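Local structure of ferric-siderophore receptor protein (Streptomyces coelicolor, 2X4L) at residues 47-52 and 107-112; 67-72 and 125-130; 199-204 and 228-233; 260-265 and 319-324. The protein probably binds ferric siderophores outside the cell and hands them to a membrane transporter, as solute-binding proteins of its family do. All blocks are in the same frame, centred on the assembly; numbering follows the deposited sequence.

Contact 1: 47-52 and 107-112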
loop_
_atom_site.group_PDB
_atom_site.type_symbol
_atom_site.label_atom_id
_atom_site.label_comp_id
_atom_site.label_asym_id
_atom_site.label_seq_id
_atom_site.Cartn_x
_atom_site.Cartn_y
_atom_site.Cartn_z
ATOM N N ASN A 47 -21.413 -9.882 -5.378
ATOM C CA ASN A 47 -21.453 -8.389 -5.062
ATOM C C ASN A 47 -20.454 -8.080 -3.992
ATOM O O ASN A 47 -20.769 -8.086 -2.789
ATOM C CB ASN A 47 -22.851 -8.000 -4.573
ATOM C CG ASN A 47 -23.942 -8.187 -5.623
ATOM O OD1 ASN A 47 -23.679 -8.447 -6.799
ATOM N ND2 ASN A 47 -25.149 -8.104 -5.197
ATOM N N ILE A 48 -19.220 -7.806 -4.406
ATOM C CA ILE A 48 -18.124 -7.584 -3.532
ATOM C C ILE A 48 -17.967 -6.064 -3.347
ATOM O O ILE A 48 -18.077 -5.297 -4.333
ATOM C CB ILE A 48 -16.815 -8.148 -4.200
ATOM C CG1 ILE A 48 -16.948 -9.667 -4.384
ATOM C CG2 ILE A 48 -15.583 -7.776 -3.326
ATOM C CD1 ILE A 48 -15.801 -10.191 -5.252
ATOM N N VAL A 49 -17.732 -5.653 -2.121
ATOM C CA VAL A 49 -17.316 -4.273 -1.862
ATOM C C VAL A 49 -15.967 -4.285 -1.228
ATOM O O VAL A 49 -15.716 -5.117 -0.360
ATOM C CB VAL A 49 -18.374 -3.575 -0.973
ATOM C CG1 VAL A 49 -17.908 -2.214 -0.456
ATOM C CG2 VAL A 49 -19.736 -3.460 -1.724
ATOM N N ALA A 50 -15.077 -3.440 -1.690
ATOM C CA ALA A 50 -13.714 -3.481 -1.149
ATOM C C ALA A 50 -13.090 -2.101 -0.964
ATOM O O ALA A 50 -13.406 -1.161 -1.723
ATOM C CB ALA A 50 -12.831 -4.304 -2.127
ATOM N N PHE A 51 -12.134 -1.994 -0.066
ATOM C CA PHE A 51 -11.298 -0.827 -0.001
ATOM C C PHE A 51 -10.703 -0.662 -1.427
ATOM O O PHE A 51 -10.345 -1.649 -2.070
ATOM C CB PHE A 51 -10.185 -1.077 1.023
ATOM C CG PHE A 51 -9.192 0.053 1.058
ATOM C CD1 PHE A 51 -9.595 1.287 1.548
ATOM C CD2 PHE A 51 -7.875 -0.149 0.675
ATOM C CE1 PHE A 51 -8.722 2.363 1.554
ATOM C CE2 PHE A 51 -6.991 0.937 0.685
ATOM C CZ PHE A 51 -7.409 2.210 1.139
ATOM N N THR A 52 -10.593 0.616 -1.855
ATOM C CA THR A 52 -10.165 0.836 -3.232
ATOM C C THR A 52 -8.896 0.026 -3.568
ATOM O O THR A 52 -8.813 -0.564 -4.635
ATOM C CB THR A 52 -9.944 2.295 -3.448
ATOM O OG1 THR A 52 -11.223 2.905 -3.204
ATOM C CG2 THR A 52 -9.519 2.555 -4.926
ATOM N N ALA A 107 -25.743 -0.402 1.330
ATOM C CA ALA A 107 -26.862 -1.332 1.318
ATOM C C ALA A 107 -27.474 -1.502 -0.063
ATOM O O ALA A 107 -27.891 -2.621 -0.419
ATOM C CB ALA A 107 -27.931 -0.833 2.250
ATOM N N SER A 108 -27.534 -0.392 -0.821
ATOM C CA SER A 108 -28.128 -0.414 -2.159
ATOM C C SER A 108 -27.388 -1.358 -3.130
ATOM O O SER A 108 -27.963 -1.753 -4.171
ATOM C CB SER A 108 -28.274 0.998 -2.714
ATOM O OG SER A 108 -27.068 1.354 -3.298
ATOM N N LEU A 109 -26.136 -1.743 -2.817
ATOM C CA LEU A 109 -25.362 -2.657 -3.672
ATOM C C LEU A 109 -25.677 -4.074 -3.368
ATOM O O LEU A 109 -25.086 -4.939 -4.019
ATOM C CB LEU A 109 -23.811 -2.406 -3.529
ATOM C CG LEU A 109 -23.425 -0.922 -3.800
ATOM C CD1 LEU A 109 -21.955 -0.850 -3.663
ATOM C CD2 LEU A 109 -23.770 -0.475 -5.230
ATOM N N ALA A 110 -26.561 -4.385 -2.396
ATOM C CA ALA A 110 -26.804 -5.767 -2.000
ATOM C C ALA A 110 -25.509 -6.542 -1.732
ATOM O O ALA A 110 -25.191 -7.561 -2.322
ATOM C CB ALA A 110 -27.679 -6.450 -3.092
ATOM N N PRO A 111 -24.661 -5.997 -0.860
ATOM C CA PRO A 111 -23.320 -6.516 -0.696
ATOM C C PRO A 111 -23.311 -7.918 -0.119
ATOM O O PRO A 111 -24.117 -8.255 0.786
ATOM C CB PRO A 111 -22.647 -5.530 0.297
ATOM C CG PRO A 111 -23.806 -5.008 1.089
ATOM C CD PRO A 111 -24.942 -4.920 0.105
ATOM N N GLU A 112 -22.398 -8.741 -0.607
ATOM C CA GLU A 112 -22.240 -10.147 -0.146
ATOM C C GLU A 112 -20.967 -10.344 0.690
ATOM O O GLU A 112 -20.878 -11.235 1.511
ATOM C CB GLU A 112 -22.319 -11.140 -1.313
ATOM C CG GLU A 112 -23.777 -11.262 -1.822
ATOM C CD GLU A 112 -23.875 -11.832 -3.174
ATOM O OE1 GLU A 112 -23.035 -11.672 -4.053
ATOM O OE2 GLU A 112 -24.969 -12.415 -3.401
#

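Contact 2: 67-72 and 125-130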
loop_
_atom_site.group_PDB
_atom_site.type_symbol
_atom_site.label_atom_id
_atom_site.label_comp_id
_atom_site.label_asym_id
_atom_site.label_seq_id
_atom_site.Cartn_x
_atom_site.Cartn_y
_atom_site.Cartn_z
ATOM N N GLY A 67 -18.570 -2.197 -5.429
ATOM C CA GLY A 67 -18.414 -0.895 -4.761
ATOM C C GLY A 67 -17.018 -0.814 -4.153
ATOM O O GLY A 67 -16.406 -1.851 -3.863
ATOM N N VAL A 68 -16.551 0.427 -4.040
ATOM C CA VAL A 68 -15.243 0.680 -3.431
ATOM C C VAL A 68 -15.404 1.790 -2.404
ATOM O O VAL A 68 -16.300 2.621 -2.482
ATOM C CB VAL A 68 -14.112 1.060 -4.433
ATOM C CG1 VAL A 68 -13.917 -0.110 -5.384
ATOM C CG2 VAL A 68 -14.410 2.378 -5.209
ATOM N N PHE A 69 -14.435 1.856 -1.478
ATOM C CA PHE A 69 -14.309 2.988 -0.573
ATOM C C PHE A 69 -12.831 3.222 -0.315
ATOM O O PHE A 69 -12.042 2.313 -0.051
ATOM C CB PHE A 69 -15.097 2.704 0.765
ATOM C CG PHE A 69 -14.717 1.462 1.480
ATOM C CD1 PHE A 69 -13.810 1.510 2.537
ATOM C CD2 PHE A 69 -15.177 0.198 1.074
ATOM C CE1 PHE A 69 -13.400 0.363 3.251
ATOM C CE2 PHE A 69 -14.810 -0.986 1.794
ATOM C CZ PHE A 69 -13.889 -0.884 2.878
ATOM N N GLY A 70 -12.471 4.521 -0.395
ATOM C CA GLY A 70 -11.056 4.904 -0.230
ATOM C C GLY A 70 -10.746 5.929 -1.297
ATOM O O GLY A 70 -11.572 6.318 -2.094
ATOM N N PRO A 71 -9.489 6.397 -1.280
ATOM C CA PRO A 71 -9.064 7.317 -2.328
ATOM C C PRO A 71 -9.222 6.646 -3.673
ATOM O O PRO A 71 -8.548 5.672 -3.955
ATOM C CB PRO A 71 -7.558 7.561 -1.987
ATOM C CG PRO A 71 -7.441 7.202 -0.566
ATOM C CD PRO A 71 -8.385 6.001 -0.378
ATOM N N THR A 72 -10.128 7.185 -4.529
ATOM C CA THR A 72 -10.500 6.503 -5.765
ATOM C C THR A 72 -10.269 7.340 -7.003
ATOM O O THR A 72 -9.761 6.828 -7.998
ATOM C CB THR A 72 -11.948 6.020 -5.684
ATOM O OG1 THR A 72 -12.112 5.190 -4.512
ATOM C CG2 THR A 72 -12.212 5.092 -6.935
ATOM N N LEU A 125 -10.709 -2.896 10.612
ATOM C CA LEU A 125 -10.920 -2.896 9.131
ATOM C C LEU A 125 -10.485 -1.550 8.555
ATOM O O LEU A 125 -11.100 -0.511 8.851
ATOM C CB LEU A 125 -12.388 -3.192 8.791
ATOM C CG LEU A 125 -12.879 -4.586 9.253
ATOM C CD1 LEU A 125 -14.336 -4.769 8.826
ATOM C CD2 LEU A 125 -11.964 -5.672 8.710
ATOM N N TRP A 126 -9.435 -1.575 7.732
ATOM C CA TRP A 126 -8.872 -0.296 7.249
ATOM C C TRP A 126 -9.866 0.468 6.400
ATOM O O TRP A 126 -10.525 -0.077 5.473
ATOM C CB TRP A 126 -7.668 -0.638 6.372
ATOM C CG TRP A 126 -6.903 0.580 5.847
ATOM C CD1 TRP A 126 -6.704 0.865 4.548
ATOM C CD2 TRP A 126 -6.151 1.556 6.603
ATOM N NE1 TRP A 126 -5.865 1.973 4.434
ATOM C CE2 TRP A 126 -5.481 2.363 5.676
ATOM C CE3 TRP A 126 -5.897 1.762 7.990
ATOM C CZ2 TRP A 126 -4.650 3.408 6.049
ATOM C CZ3 TRP A 126 -5.061 2.821 8.384
ATOM C CH2 TRP A 126 -4.428 3.607 7.403
ATOM N N SER A 127 -10.047 1.721 6.775
ATOM C CA SER A 127 -10.831 2.717 6.048
ATOM C C SER A 127 -12.342 2.598 6.273
ATOM O O SER A 127 -13.106 3.418 5.714
ATOM C CB SER A 127 -10.494 2.680 4.512
ATOM O OG SER A 127 -10.826 3.934 3.894
ATOM N N VAL A 128 -12.805 1.621 7.045
ATOM C CA VAL A 128 -14.235 1.513 7.357
ATOM C C VAL A 128 -14.411 2.535 8.474
ATOM O O VAL A 128 -13.713 2.486 9.488
ATOM C CB VAL A 128 -14.611 0.088 7.818
ATOM C CG1 VAL A 128 -16.064 0.063 8.254
ATOM C CG2 VAL A 128 -14.469 -0.873 6.658
ATOM N N PRO A 129 -15.352 3.494 8.302
ATOM C CA PRO A 129 -15.463 4.560 9.298
ATOM C C PRO A 129 -15.685 4.002 10.689
ATOM O O PRO A 129 -16.591 3.182 10.870
ATOM C CB PRO A 129 -16.611 5.405 8.832
ATOM C CG PRO A 129 -16.947 5.003 7.464
ATOM C CD PRO A 129 -16.224 3.683 7.128
ATOM N N GLU A 130 -14.897 4.495 11.649
ATOM C CA GLU A 130 -15.089 4.047 12.974
ATOM C C GLU A 130 -16.468 4.330 13.502
ATOM O O GLU A 130 -17.001 3.488 14.183
ATOM C CB GLU A 130 -14.075 4.776 13.859
ATOM C CG GLU A 130 -14.072 4.193 15.264
ATOM C CD GLU A 130 -13.336 2.839 15.220
ATOM O OE1 GLU A 130 -12.603 2.535 14.196
ATOM O OE2 GLU A 130 -13.526 2.092 16.203
#

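Contact 3: 199-204 and 228-233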
loop_
_atom_site.group_PDB
_atom_site.type_symbol
_atom_site.label_atom_id
_atom_site.label_comp_id
_atom_site.label_asym_id
_atom_site.label_seq_id
_atom_site.Cartn_x
_atom_site.Cartn_y
_atom_site.Cartn_z
ATOM N N ILE A 199 24.550 3.074 -0.416
ATOM C CA ILE A 199 23.371 3.922 -0.719
ATOM C C ILE A 199 22.304 3.838 0.371
ATOM O O ILE A 199 21.733 2.755 0.582
ATOM C CB ILE A 199 22.794 3.640 -2.140
ATOM C CG1 ILE A 199 23.899 3.909 -3.183
ATOM C CG2 ILE A 199 21.482 4.439 -2.324
ATOM C CD1 ILE A 199 24.457 5.408 -3.211
ATOM N N ARG A 200 22.062 4.941 1.065
ATOM C CA ARG A 200 21.141 5.004 2.240
ATOM C C ARG A 200 19.788 5.507 1.754
ATOM O O ARG A 200 19.713 6.578 1.123
ATOM C CB ARG A 200 21.656 6.014 3.255
ATOM C CG ARG A 200 22.974 5.576 3.788
ATOM C CD ARG A 200 23.833 6.702 4.389
ATOM N NE ARG A 200 24.268 7.631 3.386
ATOM C CZ ARG A 200 25.045 8.700 3.591
ATOM N NH1 ARG A 200 25.539 8.980 4.772
ATOM N NH2 ARG A 200 25.339 9.450 2.561
ATOM N N VAL A 201 18.750 4.725 1.953
ATOM C CA VAL A 201 17.376 5.066 1.557
ATOM C C VAL A 201 16.539 5.566 2.712
ATOM O O VAL A 201 16.528 4.880 3.760
ATOM C CB VAL A 201 16.723 3.795 0.974
ATOM C CG1 VAL A 201 15.280 4.193 0.489
ATOM C CG2 VAL A 201 17.595 3.312 -0.233
ATOM N N LEU A 202 15.863 6.713 2.534
ATOM C CA LEU A 202 15.034 7.283 3.542
ATOM C C LEU A 202 13.624 7.212 3.071
ATOM O O LEU A 202 13.293 7.635 1.928
ATOM C CB LEU A 202 15.436 8.709 3.826
ATOM C CG LEU A 202 14.628 9.291 5.010
ATOM C CD1 LEU A 202 15.439 10.297 5.746
ATOM C CD2 LEU A 202 13.363 9.926 4.487
ATOM N N ALA A 203 12.723 6.649 3.879
ATOM C CA ALA A 203 11.267 6.562 3.574
ATOM C C ALA A 203 10.558 7.719 4.279
ATOM O O ALA A 203 10.519 7.759 5.516
ATOM C CB ALA A 203 10.736 5.256 4.077
ATOM N N GLY A 204 9.982 8.619 3.487
ATOM C CA GLY A 204 9.317 9.790 4.063
ATOM C C GLY A 204 7.875 9.962 3.586
ATOM O O GLY A 204 7.451 9.322 2.616
ATOM N N LEU A 228 15.661 -7.823 1.478
ATOM C CA LEU A 228 16.384 -8.029 0.202
ATOM C C LEU A 228 17.709 -7.286 0.254
ATOM O O LEU A 228 18.549 -7.434 -0.670
ATOM C CB LEU A 228 15.547 -7.483 -0.976
ATOM C CG LEU A 228 14.239 -8.287 -1.205
ATOM C CD1 LEU A 228 13.403 -7.588 -2.285
ATOM C CD2 LEU A 228 14.606 -9.654 -1.735
ATOM N N GLY A 229 18.014 -6.577 1.339
ATOM C CA GLY A 229 19.355 -6.030 1.584
ATOM C C GLY A 229 19.488 -4.519 1.449
ATOM O O GLY A 229 20.579 -4.009 1.648
ATOM N N VAL A 230 18.391 -3.824 1.242
ATOM C CA VAL A 230 18.414 -2.344 1.093
ATOM C C VAL A 230 18.863 -1.710 2.409
ATOM O O VAL A 230 18.438 -2.183 3.476
ATOM C CB VAL A 230 17.079 -1.806 0.655
ATOM C CG1 VAL A 230 17.082 -0.268 0.595
ATOM C CG2 VAL A 230 16.784 -2.290 -0.753
ATOM N N ASN A 231 19.722 -0.703 2.302
ATOM C CA ASN A 231 20.268 0.035 3.465
ATOM C C ASN A 231 19.312 1.196 3.733
ATOM O O ASN A 231 19.336 2.218 3.022
ATOM C CB ASN A 231 21.662 0.532 3.055
ATOM C CG ASN A 231 22.349 1.312 4.133
ATOM O OD1 ASN A 231 21.750 1.597 5.168
ATOM N ND2 ASN A 231 23.583 1.797 3.831
ATOM N N PHE A 232 18.475 1.030 4.723
ATOM C CA PHE A 232 17.566 2.123 5.138
ATOM C C PHE A 232 18.076 2.934 6.268
ATOM O O PHE A 232 18.700 2.403 7.242
ATOM C CB PHE A 232 16.191 1.586 5.574
ATOM C CG PHE A 232 15.324 1.208 4.392
ATOM C CD1 PHE A 232 15.381 -0.066 3.917
ATOM C CD2 PHE A 232 14.523 2.150 3.749
ATOM C CE1 PHE A 232 14.579 -0.412 2.795
ATOM C CE2 PHE A 232 13.728 1.824 2.637
ATOM C CZ PHE A 232 13.810 0.541 2.156
ATOM N N VAL A 233 17.750 4.229 6.205
ATOM C CA VAL A 233 17.770 5.090 7.408
ATOM C C VAL A 233 16.719 4.553 8.375
ATOM O O VAL A 233 15.572 4.275 7.983
ATOM C CB VAL A 233 17.381 6.549 7.035
ATOM C CG1 VAL A 233 17.202 7.398 8.316
ATOM C CG2 VAL A 233 18.467 7.094 6.201
HETATM O O HOH W 1 20.865 0.206 -0.210
HETATM O O HOH W 2 13.667 5.614 6.438
#

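Contact 4: 260-265 and 319-324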
loop_
_atom_site.group_PDB
_atom_site.type_symbol
_atom_site.label_atom_id
_atom_site.label_comp_id
_atom_site.label_asym_id
_atom_site.label_seq_id
_atom_site.Cartn_x
_atom_site.Cartn_y
_atom_site.Cartn_z
ATOM N N ALA A 260 20.741 11.051 3.624
ATOM C CA ALA A 260 20.118 10.066 2.772
ATOM C C ALA A 260 20.587 10.281 1.337
ATOM O O ALA A 260 20.876 11.429 0.921
ATOM C CB ALA A 260 18.618 10.190 2.868
ATOM N N ASP A 261 20.729 9.196 0.576
ATOM C CA ASP A 261 21.112 9.244 -0.790
ATOM C C ASP A 261 19.906 9.123 -1.742
ATOM O O ASP A 261 19.848 9.749 -2.804
ATOM C CB ASP A 261 22.125 8.143 -1.091
ATOM C CG ASP A 261 23.281 8.228 -0.172
ATOM O OD1 ASP A 261 23.878 9.323 -0.052
ATOM O OD2 ASP A 261 23.555 7.332 0.656
ATOM N N VAL A 262 18.928 8.289 -1.352
ATOM C CA VAL A 262 17.691 8.120 -2.136
ATOM C C VAL A 262 16.559 8.343 -1.133
ATOM O O VAL A 262 16.591 7.783 -0.001
ATOM C CB VAL A 262 17.566 6.682 -2.701
ATOM C CG1 VAL A 262 16.202 6.487 -3.309
ATOM C CG2 VAL A 262 18.673 6.469 -3.710
ATOM N N ILE A 263 15.596 9.174 -1.505
ATOM C CA ILE A 263 14.362 9.340 -0.661
ATOM C C ILE A 263 13.170 8.773 -1.415
ATOM O O ILE A 263 12.994 9.080 -2.613
ATOM C CB ILE A 263 14.168 10.808 -0.339
ATOM C CG1 ILE A 263 15.392 11.337 0.345
ATOM C CG2 ILE A 263 12.874 10.970 0.528
ATOM C CD1 ILE A 263 15.307 12.940 0.636
ATOM N N ILE A 264 12.374 7.920 -0.718
ATOM C CA ILE A 264 11.165 7.356 -1.280
ATOM C C ILE A 264 9.988 7.993 -0.552
ATOM O O ILE A 264 9.920 7.908 0.713
ATOM C CB ILE A 264 11.191 5.850 -1.280
ATOM C CG1 ILE A 264 11.187 5.170 0.120
ATOM C CG2 ILE A 264 12.554 5.404 -2.040
ATOM C CD1 ILE A 264 11.076 3.612 0.134
ATOM N N MET A 265 9.154 8.736 -1.290
ATOM C CA MET A 265 8.108 9.556 -0.673
ATOM C C MET A 265 6.716 8.959 -0.922
ATOM O O MET A 265 6.328 8.662 -2.042
ATOM C CB MET A 265 8.128 10.964 -1.274
ATOM C CG MET A 265 9.378 11.793 -0.795
ATOM S SD MET A 265 9.479 12.036 0.909
ATOM C CE MET A 265 8.060 13.110 1.188
ATOM N N GLU A 319 20.538 1.537 -8.215
ATOM C CA GLU A 319 21.529 1.263 -9.292
ATOM C C GLU A 319 22.203 2.531 -9.782
ATOM O O GLU A 319 23.409 2.524 -10.029
ATOM C CB GLU A 319 20.817 0.552 -10.505
ATOM C CG GLU A 319 20.406 -0.870 -10.193
ATOM C CD GLU A 319 19.285 -1.383 -11.054
ATOM O OE1 GLU A 319 18.811 -0.617 -11.986
ATOM O OE2 GLU A 319 18.815 -2.536 -10.817
ATOM N N ASN A 320 21.415 3.600 -9.865
ATOM C CA ASN A 320 21.920 4.845 -10.475
ATOM C C ASN A 320 22.304 5.906 -9.473
ATOM O O ASN A 320 22.926 6.904 -9.889
ATOM C CB ASN A 320 20.882 5.284 -11.433
ATOM C CG ASN A 320 20.744 4.244 -12.551
ATOM O OD1 ASN A 320 19.791 3.415 -12.605
ATOM N ND2 ASN A 320 21.762 4.219 -13.437
ATOM N N ALA A 321 22.070 5.664 -8.184
ATOM C CA ALA A 321 22.287 6.718 -7.196
ATOM C C ALA A 321 23.779 7.004 -6.975
ATOM O O ALA A 321 24.623 6.101 -6.939
ATOM C CB ALA A 321 21.681 6.250 -5.876
ATOM N N LYS A 322 24.077 8.275 -6.721
ATOM C CA LYS A 322 25.340 8.717 -6.189
ATOM C C LYS A 322 25.220 8.873 -4.693
ATOM O O LYS A 322 24.157 9.247 -4.231
ATOM C CB LYS A 322 25.665 10.089 -6.816
ATOM C CG LYS A 322 26.018 10.012 -8.287
ATOM C CD LYS A 322 25.937 11.442 -8.919
ATOM C CE LYS A 322 25.503 11.384 -10.391
ATOM N NZ LYS A 322 26.431 10.508 -11.188
ATOM N N LYS A 323 26.292 8.584 -3.922
ATOM C CA LYS A 323 26.243 8.809 -2.507
ATOM C C LYS A 323 26.402 10.323 -2.349
ATOM O O LYS A 323 27.426 10.929 -2.759
ATOM C CB LYS A 323 27.304 7.981 -1.724
ATOM C CG LYS A 323 27.274 8.223 -0.227
ATOM C CD LYS A 323 28.326 7.363 0.489
ATOM C CE LYS A 323 28.128 7.431 1.989
ATOM N NZ LYS A 323 29.355 7.036 2.757
ATOM N N VAL A 324 25.399 10.957 -1.763
ATOM C CA VAL A 324 25.385 12.445 -1.661
ATOM C C VAL A 324 25.058 13.009 -0.279
ATOM O O VAL A 324 25.309 14.197 -0.022
ATOM C CB VAL A 324 24.420 13.086 -2.699
ATOM C CG1 VAL A 324 24.937 12.790 -4.127
ATOM C CG2 VAL A 324 22.951 12.573 -2.510
#

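Contact 1: 47-52 and 107-112
Three hydrogen bonds tie Asn-47 to the chain that runs from Ala-110 to Glu-112. The backbone bond is nearly straight: Glu-112 N donates to Asn-47 O at 2.8 Å and 169°. Glu-112 returns the grip through its side chain, whose OE1 takes Asn-47 N at 2.8 Å on its anti side, somewhat out of the carboxylate plane; the same oxygen also accepts from Ala-46 N. The third bond comes from the Asn-47 amide. With CG turned beside the backbone N (chi1 -64°), ND2 reaches Ala-110 O at 2.9 Å; that oxygen lies in the amide plane, whereas ND2 stands above the carbonyl plane. OD1 is bonded to Lys-66 NZ, which fixes which way round the amide sits.

These bonds lie where strands 48-51 and 113-118 begin, neighbours in the parallel five-stranded sheet of one lobe of the binding protein. Ala-110, with positive phi, turns the chain out of helix 103-108 toward the second strand.

The apolar contacts centre on Val-49 CG2, which meets Leu-109 CD1 at 3.9 Å, the side chains crossing at about a right angle, and Pro-111 CB at 4.1 Å, alongside it and pointing the same way.

Contact 2: 67-72 and 125-130
The two backbones come nearest at Gly-70 and Ser-127, whose CA atoms are 6.7 Å apart, where the end of strand 67-69 faces a type II beta turn running from Leu-125 to Val-128. The contact is made mainly by the phenyl ring of Phe-69. Its CG lies between the backbone N and the carbonyl carbon (chi1 56°), which sends the ring from the strand over to the turn. There CE1 has Trp-126 O at its edge, near the ring plane, at 3.7 Å, while CD1 has Ser-127 O at 3.8 Å, approached obliquely. The branch CG2 of Val-128 lies 3.8 Å from both CE1 and CZ, and Ser-127 CB is 3.9 Å from CE1. The CD1-CE1-CZ part of the ring thus meets two carbonyl oxygens, a methyl and a methylene.

The polar groups of the turn are held by other parts of the chain: Trp-126 O accepts from Thr-116 OG1, and Ser-127 OG is bonded to Gly-99 N. Beyond Phe-69, Thr-72 OG1 folds back to donate to Gly-70 O at 2.7 Å, from well above the carbonyl plane.

Phe-69 also packs on Val-49, Phe-51 and Leu-114, so it is buried against one face of the parallel sheet. Loops following the C-terminal ends of strands 67-69 and 113-118 meet here, the end of an alpha/beta lobe that in solute-binding proteins commonly borders the ligand cleft.

Contact 3: 199-204 and 228-233
Val-201 and Phe-232 lie side by side and point the same way, on one face of a parallel strand pair. Val-201 CG1, anti to its own nitrogen (chi1 -177°), touches the ring at CE2, 3.6 Å away. The other methyl, CG2, meets Val-230 CG1, two residues before the phenylalanine, at 3.7 Å, these two valines crossing at a slant. The Phe-232 side chain also packs against helix 220-227, on Leu-222 and Phe-225.

Arg-200 and Asn-231 also run alongside each other, but with guanidinium and amide planes turned 46° apart; the touch is between the aliphatic part of the arginine and the amide, Arg-200 CG to Asn-231 ND2 at 3.8 Å. Their polar ends have partners outside the pair, the guanidinium at Asp-261 and Asn-231 ND2 on Pro-197 O. Further along, Val-233 CG2 lies against Leu-202 CB.

Backbone bonds set this register. Val-201 N donates to Asn-231 O at 2.8 Å, nearly straight at 172°, and Val-201 O receives Val-233 N at 2.8 Å. At both ends a water takes over, one between Ile-199 O and Asn-231 N, the other between Ala-203 N and Val-233 O.

The short, weakly bonded strand 231-232, reached from helix 220-227 through a Schellman motif at Gly-229, thus runs parallel beside strand 200-206 in the mixed sheet of the second alpha/beta lobe.

Contact 4: 260-265 and 319-324
Asp-261 joins the start of strand 262-266, in the mixed sheet of one alpha/beta lobe, to the C-terminal tail that follows helix 304-320. Its CG lies anti to the carbonyl carbon (chi1 -55°), and the carboxylate thereby swings to the tail although the CB bond does not itself point there. OD1 receives Val-324 N at 2.8 Å, on its anti side and 34° out of the carboxylate plane; the hydrogen bond is bent, 152° at the proton. The same oxygen accepts from Gly-325 N, so that two successive amides near the chain end converge on one carboxylate oxygen. OD2 is engaged by Arg-200 NE in a salt bridge, which leaves both oxygens of this buried group with partners and probably favours its charged form.

Lys-323 has its CG anti to the backbone N and continues fully extended. Its aliphatic root crosses the carboxylate at a slant, with CG 3.6 Å from Asp-261 OD1, but NZ runs on past and makes no ion pair with Asp-261. Val-324 CG2 lies loosely near Ala-260 O.

Where the tail leaves the helix, Lys-196 NZ bonds to the carbonyls of Glu-319 and Ala-321. The side chain of Ala-321 is directed at the strand, and its CB meets the CG2 branch of Val-262 at 3.7 Å.

How the contacts relate
The contacts fall into two pairs on opposite sides of the chain's centre. Contacts 1 and 2, with centres 11 Å apart, share the parallel sheet through neighbouring strands 48-51 and 67-69, and their segments alternate along the chain. Contacts 3 and 4, centred 9 Å apart, follow in series and touch through strands 200-206 and 262-266, neighbours in the mixed sheet. Between the pairs the separation is much larger: contacts 2 and 3 have centres 30 Å apart, and contacts 1 and 4 have centres 42 Å apart. Each pair therefore belongs to its own lobe, as expected of a solute-binding protein that probably holds its ferric siderophore between two lobes.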